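Gamma-glutamyltranspeptidase (Klebsiella pneumoniae subsp. pneumoniae, PDB 5HFT) catalyses the conversion of oxamate to oxalate in the uric acid degradation pathway and belongs to the gamma-glutamyltransferase family of Ntn hydrolases. Local coordinates at residues R75-G80 / R97-G102; E107-P112 / A161-R166. One frame throughout, in Å; residues are numbered along the deposited sequence.

Interaction 1 (R75-G80 / R97-G102)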
loop_
_atom_site.group_PDB
_atom_site.type_symbol
_atom_site.label_atom_id
_atom_site.label_comp_id
_atom_site.label_asym_id
_atom_site.label_seq_id
_atom_site.Cartn_x
_atom_site.Cartn_y
_atom_site.Cartn_z
ATOM N N ARG C 75 3.191 -23.342 4.927
ATOM C CA ARG C 75 3.550 -21.953 5.140
ATOM C C ARG C 75 2.527 -21.023 4.487
ATOM O O ARG C 75 2.069 -21.260 3.368
ATOM C CB ARG C 75 4.947 -21.677 4.584
ATOM C CG ARG C 75 6.073 -22.429 5.276
ATOM C CD ARG C 75 7.382 -22.141 4.583
ATOM N NE ARG C 75 7.507 -22.804 3.293
ATOM C CZ ARG C 75 8.537 -22.642 2.461
ATOM N NH1 ARG C 75 9.528 -21.814 2.764
ATOM N NH2 ARG C 75 8.573 -23.299 1.311
ATOM N N VAL C 76 2.183 -19.948 5.197
ATOM C CA VAL C 76 1.470 -18.802 4.641
ATOM C C VAL C 76 2.465 -17.651 4.586
ATOM O O VAL C 76 3.413 -17.599 5.377
ATOM C CB VAL C 76 0.229 -18.439 5.491
ATOM C CG1 VAL C 76 -0.634 -17.443 4.791
ATOM C CG2 VAL C 76 -0.581 -19.683 5.791
ATOM N N MET C 77 2.250 -16.715 3.668
ATOM C CA MET C 77 3.296 -15.732 3.427
ATOM C C MET C 77 2.702 -14.450 2.858
ATOM O O MET C 77 1.989 -14.500 1.855
ATOM C CB MET C 77 4.322 -16.345 2.473
ATOM C CG MET C 77 5.268 -15.386 1.840
ATOM S SD MET C 77 6.160 -16.237 0.542
ATOM C CE MET C 77 7.246 -14.918 -0.007
ATOM N N VAL C 78 3.004 -13.304 3.466
ATOM C CA VAL C 78 2.603 -12.018 2.883
ATOM C C VAL C 78 3.838 -11.188 2.560
ATOM O O VAL C 78 4.814 -11.188 3.316
ATOM C CB VAL C 78 1.635 -11.216 3.773
ATOM C CG1 VAL C 78 0.345 -11.990 3.971
ATOM C CG2 VAL C 78 2.265 -10.897 5.086
ATOM N N TYR C 79 3.808 -10.509 1.415
ATOM C CA TYR C 79 4.945 -9.715 0.972
ATOM C C TYR C 79 4.442 -8.526 0.161
ATOM O O TYR C 79 3.240 -8.357 -0.066
ATOM C CB TYR C 79 5.957 -10.582 0.197
ATOM C CG TYR C 79 5.486 -11.237 -1.098
ATOM C CD1 TYR C 79 4.621 -12.315 -1.083
ATOM C CD2 TYR C 79 5.984 -10.824 -2.325
ATOM C CE1 TYR C 79 4.210 -12.942 -2.279
ATOM C CE2 TYR C 79 5.588 -11.433 -3.508
ATOM C CZ TYR C 79 4.692 -12.495 -3.488
ATOM N N GLY C 80 5.371 -7.669 -0.242
ATOM C CA GLY C 80 5.015 -6.467 -0.965
ATOM C C GLY C 80 6.227 -5.623 -1.280
ATOM O O GLY C 80 7.157 -5.540 -0.476
ATOM N N ARG C 97 13.803 -16.846 -5.602
ATOM C CA ARG C 97 14.814 -17.057 -4.566
ATOM C C ARG C 97 14.237 -17.797 -3.366
ATOM O O ARG C 97 14.728 -18.867 -2.989
ATOM C CB ARG C 97 15.411 -15.722 -4.126
ATOM C CG ARG C 97 16.721 -15.401 -4.804
ATOM C CD ARG C 97 16.799 -13.926 -5.049
ATOM N NE ARG C 97 18.022 -13.528 -5.726
ATOM C CZ ARG C 97 18.251 -12.284 -6.139
ATOM N NH1 ARG C 97 17.333 -11.337 -5.953
ATOM N NH2 ARG C 97 19.387 -11.981 -6.749
ATOM N N TYR C 98 13.203 -17.237 -2.735
ATOM C CA TYR C 98 12.701 -17.843 -1.506
ATOM C C TYR C 98 11.995 -19.161 -1.788
ATOM O O TYR C 98 12.387 -20.217 -1.273
ATOM C CB TYR C 98 11.773 -16.881 -0.763
ATOM C CG TYR C 98 11.233 -17.492 0.511
ATOM C CD1 TYR C 98 12.079 -17.829 1.570
ATOM C CD2 TYR C 98 9.886 -17.731 0.659
ATOM C CE1 TYR C 98 11.589 -18.395 2.737
ATOM C CE2 TYR C 98 9.382 -18.301 1.818
ATOM C CZ TYR C 98 10.231 -18.634 2.855
ATOM O OH TYR C 98 9.692 -19.194 3.997
ATOM N N ILE C 99 10.947 -19.119 -2.608
ATOM C CA ILE C 99 10.109 -20.297 -2.824
ATOM C C ILE C 99 10.844 -21.348 -3.655
ATOM O O ILE C 99 10.902 -22.524 -3.281
ATOM C CB ILE C 99 8.769 -19.876 -3.457
ATOM C CG1 ILE C 99 8.094 -18.832 -2.553
ATOM C CG2 ILE C 99 7.867 -21.071 -3.646
ATOM C CD1 ILE C 99 6.653 -18.575 -2.850
ATOM N N LEU C 100 11.388 -20.957 -4.810
ATOM C CA LEU C 100 11.939 -21.960 -5.715
ATOM C C LEU C 100 13.291 -22.470 -5.271
ATOM O O LEU C 100 13.616 -23.639 -5.517
ATOM C CB LEU C 100 12.076 -21.418 -7.131
ATOM C CG LEU C 100 10.810 -20.936 -7.812
ATOM C CD1 LEU C 100 11.125 -20.532 -9.242
ATOM C CD2 LEU C 100 9.750 -22.005 -7.726
ATOM N N GLN C 101 14.101 -21.629 -4.643
ATOM C CA GLN C 101 15.500 -21.964 -4.436
ATOM C C GLN C 101 15.887 -22.150 -2.971
ATOM O O GLN C 101 17.065 -22.408 -2.691
ATOM C CB GLN C 101 16.373 -20.899 -5.103
ATOM C CG GLN C 101 16.109 -20.834 -6.597
ATOM C CD GLN C 101 16.908 -19.765 -7.306
ATOM O OE1 GLN C 101 17.123 -18.670 -6.775
ATOM N NE2 GLN C 101 17.337 -20.064 -8.525
ATOM N N GLY C 102 14.937 -22.066 -2.034
ATOM C CA GLY C 102 15.208 -22.296 -0.621
ATOM C C GLY C 102 16.082 -21.267 0.074
ATOM O O GLY C 102 16.377 -21.440 1.262
#
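Helix-on-sheet packing joins Arg75, just before strand 76-82, and Met77 within it to Tyr98 and Ile99 in the last turns of helix 88-101, as part of the alpha/beta layering of the Ntn-hydrolase fold. A Met-aromatic contact lies at its centre. With CG anti to the backbone N (chi1 165°) and the chain extended beyond it, the Met77 side chain reaches from the sheet toward the helix, running past Tyr98 in the opposite direction. Its sulfur lies obliquely to the ring, 5.1 Å from SD to the centroid of Tyr98, and its methyl CE comes within 3.9 Å of CD2 of the same ring. Ile99 joins this apolar layer through CD1, 4.1 Å from Met77 SD, and also packs on Leu71 of strand 67-71. The buried Tyr98 ring rests against Val165 of strand 160-166 as well. Arg75 meets the phenol end, its guanidinium and the ring planes 55° apart. The stronger tie of this arginine is the salt bridge from NE to Asp73. Tyr98 OH lies at the guanidinium edge, near its plane, and receives a weak, bent hydrogen bond from Arg75 NH1 at 2.9 Å.

Interaction 2 (E107-P112 / A161-R166); sequences ESISRP and AGAIVR
Ala161 meets Ile109 where strand 160-166 enters the contact, a piece of helix-on-sheet packing in the alpha/beta fold of the Ntn hydrolases, and one isoleucine of the short helix 105-110 supplies the whole interface from its side. The CB of Ala161 points toward the helix and lies 4.1 Å from Ile109 CG2, while the carbonyl oxygen of Ala161 is 3.5 Å from the same methyl. No hydrogen bond joins the two segments; the contact is van der Waals packing, and all four touching residues are buried. The amide of Ala161 has a polar partner in the side chain of Asp177, a residue that also touches Ile109. The side chain of Ala161 is about 12 Å from that of Thr1, the probable nucleophile, and about 9 Å from Gly83, inferred to bind substrate.

Gly162 offers only backbone here, and Ile109 CD1 passes 4.3 Å from its carbonyl carbon. Two residues along the strand from Ala161, Ala163 again turns its CB toward the helix, within 4.0 Å of Ile109 CD1. The isoleucine therefore spans both alanines with its two branches. CG2 stands anti to the backbone N and serves Ala161, whereas CG1 stands beside that N (chi1 -64°) and its extended arm (chi2 169°) carries CD1 along to Ala163. Consistent with the small alanine side chains, the CA atoms of Ile109 and Ala161 are 6.6 Å apart.

Within the antiparallel sheet, strand 160-166 runs between 76-82 and 172-175, its backbone pairing Gly162 with Gly80 and Ala163 with Ala175, and helix 105-110 packs on it beside helix 88-101, with Ile109 also reaching Ala175 of strand 172-175.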
loop_
_atom_site.group_PDB
_atom_site.type_symbol
_atom_site.label_atom_id
_atom_site.label_comp_id
_atom_site.label_asym_id
_atom_site.label_seq_id
_atom_site.Cartn_x
_atom_site.Cartn_y
_atom_site.Cartn_z
ATOM N N GLU C 107 17.538 -13.208 3.264
ATOM C CA GLU C 107 18.506 -13.143 2.176
ATOM C C GLU C 107 17.810 -12.966 0.835
ATOM O O GLU C 107 18.310 -12.240 -0.032
ATOM C CB GLU C 107 19.390 -14.390 2.160
ATOM N N SER C 108 16.643 -13.599 0.653
ATOM C CA SER C 108 15.926 -13.493 -0.618
ATOM C C SER C 108 15.602 -12.046 -0.956
ATOM O O SER C 108 15.626 -11.659 -2.124
ATOM C CB SER C 108 14.656 -14.345 -0.586
ATOM N N ILE C 109 15.301 -11.231 0.053
ATOM C CA ILE C 109 14.963 -9.827 -0.172
ATOM C C ILE C 109 16.223 -8.974 -0.374
ATOM O O ILE C 109 16.176 -7.953 -1.071
ATOM C CB ILE C 109 14.115 -9.313 1.012
ATOM C CG1 ILE C 109 12.792 -10.061 1.086
ATOM C CG2 ILE C 109 13.810 -7.833 0.872
ATOM C CD1 ILE C 109 12.035 -9.816 2.341
ATOM N N SER C 110 17.367 -9.395 0.182
ATOM C CA SER C 110 18.577 -8.573 0.185
ATOM C C SER C 110 19.390 -8.714 -1.097
ATOM O O SER C 110 19.854 -7.706 -1.648
ATOM C CB SER C 110 19.445 -8.925 1.387
ATOM O OG SER C 110 18.787 -8.628 2.605
ATOM N N ARG C 111 19.613 -9.963 -1.567
ATOM C CA ARG C 111 20.363 -10.264 -2.788
ATOM C C ARG C 111 19.989 -9.293 -3.905
ATOM O O ARG C 111 18.811 -8.939 -4.062
ATOM C CB ARG C 111 20.124 -11.707 -3.241
ATOM N N PRO C 112 20.969 -8.784 -4.650
ATOM C CA PRO C 112 20.692 -7.682 -5.585
ATOM C C PRO C 112 19.708 -8.080 -6.680
ATOM O O PRO C 112 19.537 -9.257 -7.006
ATOM C CB PRO C 112 22.078 -7.355 -6.160
ATOM C CG PRO C 112 22.922 -8.585 -5.885
ATOM C CD PRO C 112 22.397 -9.149 -4.611
ATOM N N ALA C 161 11.047 -4.206 -0.441
ATOM C CA ALA C 161 10.152 -5.334 -0.279
ATOM C C ALA C 161 10.171 -5.788 1.175
ATOM O O ALA C 161 11.195 -5.707 1.853
ATOM C CB ALA C 161 10.532 -6.476 -1.226
ATOM N N GLY C 162 9.012 -6.241 1.656
ATOM C CA GLY C 162 8.895 -6.797 2.985
ATOM C C GLY C 162 8.172 -8.129 2.890
ATOM O O GLY C 162 7.597 -8.465 1.852
ATOM N N ALA C 163 8.236 -8.903 3.971
ATOM C CA ALA C 163 7.586 -10.206 3.960
ATOM C C ALA C 163 7.451 -10.743 5.376
ATOM O O ALA C 163 8.283 -10.471 6.253
ATOM C CB ALA C 163 8.350 -11.223 3.094
ATOM N N ILE C 164 6.391 -11.520 5.579
ATOM C CA ILE C 164 6.248 -12.375 6.751
ATOM C C ILE C 164 5.923 -13.762 6.246
ATOM O O ILE C 164 5.104 -13.916 5.336
ATOM C CB ILE C 164 5.152 -11.906 7.732
ATOM C CG1 ILE C 164 5.364 -10.456 8.160
ATOM C CG2 ILE C 164 5.057 -12.863 8.930
ATOM C CD1 ILE C 164 4.303 -9.963 9.087
ATOM N N VAL C 165 6.594 -14.758 6.791
ATOM C CA VAL C 165 6.249 -16.149 6.550
ATOM C C VAL C 165 5.802 -16.735 7.874
ATOM O O VAL C 165 6.471 -16.548 8.898
ATOM C CB VAL C 165 7.427 -16.931 5.946
ATOM C CG1 VAL C 165 7.049 -18.405 5.697
ATOM C CG2 VAL C 165 7.854 -16.255 4.648
ATOM N N ARG C 166 4.633 -17.362 7.866
ATOM C CA ARG C 166 4.162 -18.185 8.969
ATOM C C ARG C 166 4.360 -19.656 8.610
ATOM O O ARG C 166 3.899 -20.114 7.561
ATOM C CB ARG C 166 2.695 -17.901 9.299
ATOM C CG ARG C 166 2.142 -18.971 10.216
ATOM C CD ARG C 166 0.705 -18.771 10.666
ATOM N NE ARG C 166 0.332 -19.852 11.580
ATOM C CZ ARG C 166 0.582 -19.839 12.887
ATOM N NH1 ARG C 166 1.196 -18.784 13.431
ATOM N NH2 ARG C 166 0.222 -20.873 13.650
#

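From the N terminus, strand 76-82 leads into helix 88-101, whose end folds back on the start of that strand in interaction 1, closing a short loop. The chain then turns into helix 105-110, and interaction 2 closes a longer loop of 48 residues when strand 160-166 arrives. The two loops follow in series, neither nested nor crossed. Both contacts reach one antiparallel sheet, where strands 76-82 and 160-166 are neighbours joined by a probable backbone hydrogen bond from Ile164 N to Val78 O, and their centres lie about 8 Å apart. A probable hydrogen bond from Arg97 NH2 to Pro112 O also ties the segments of the two helical regions together.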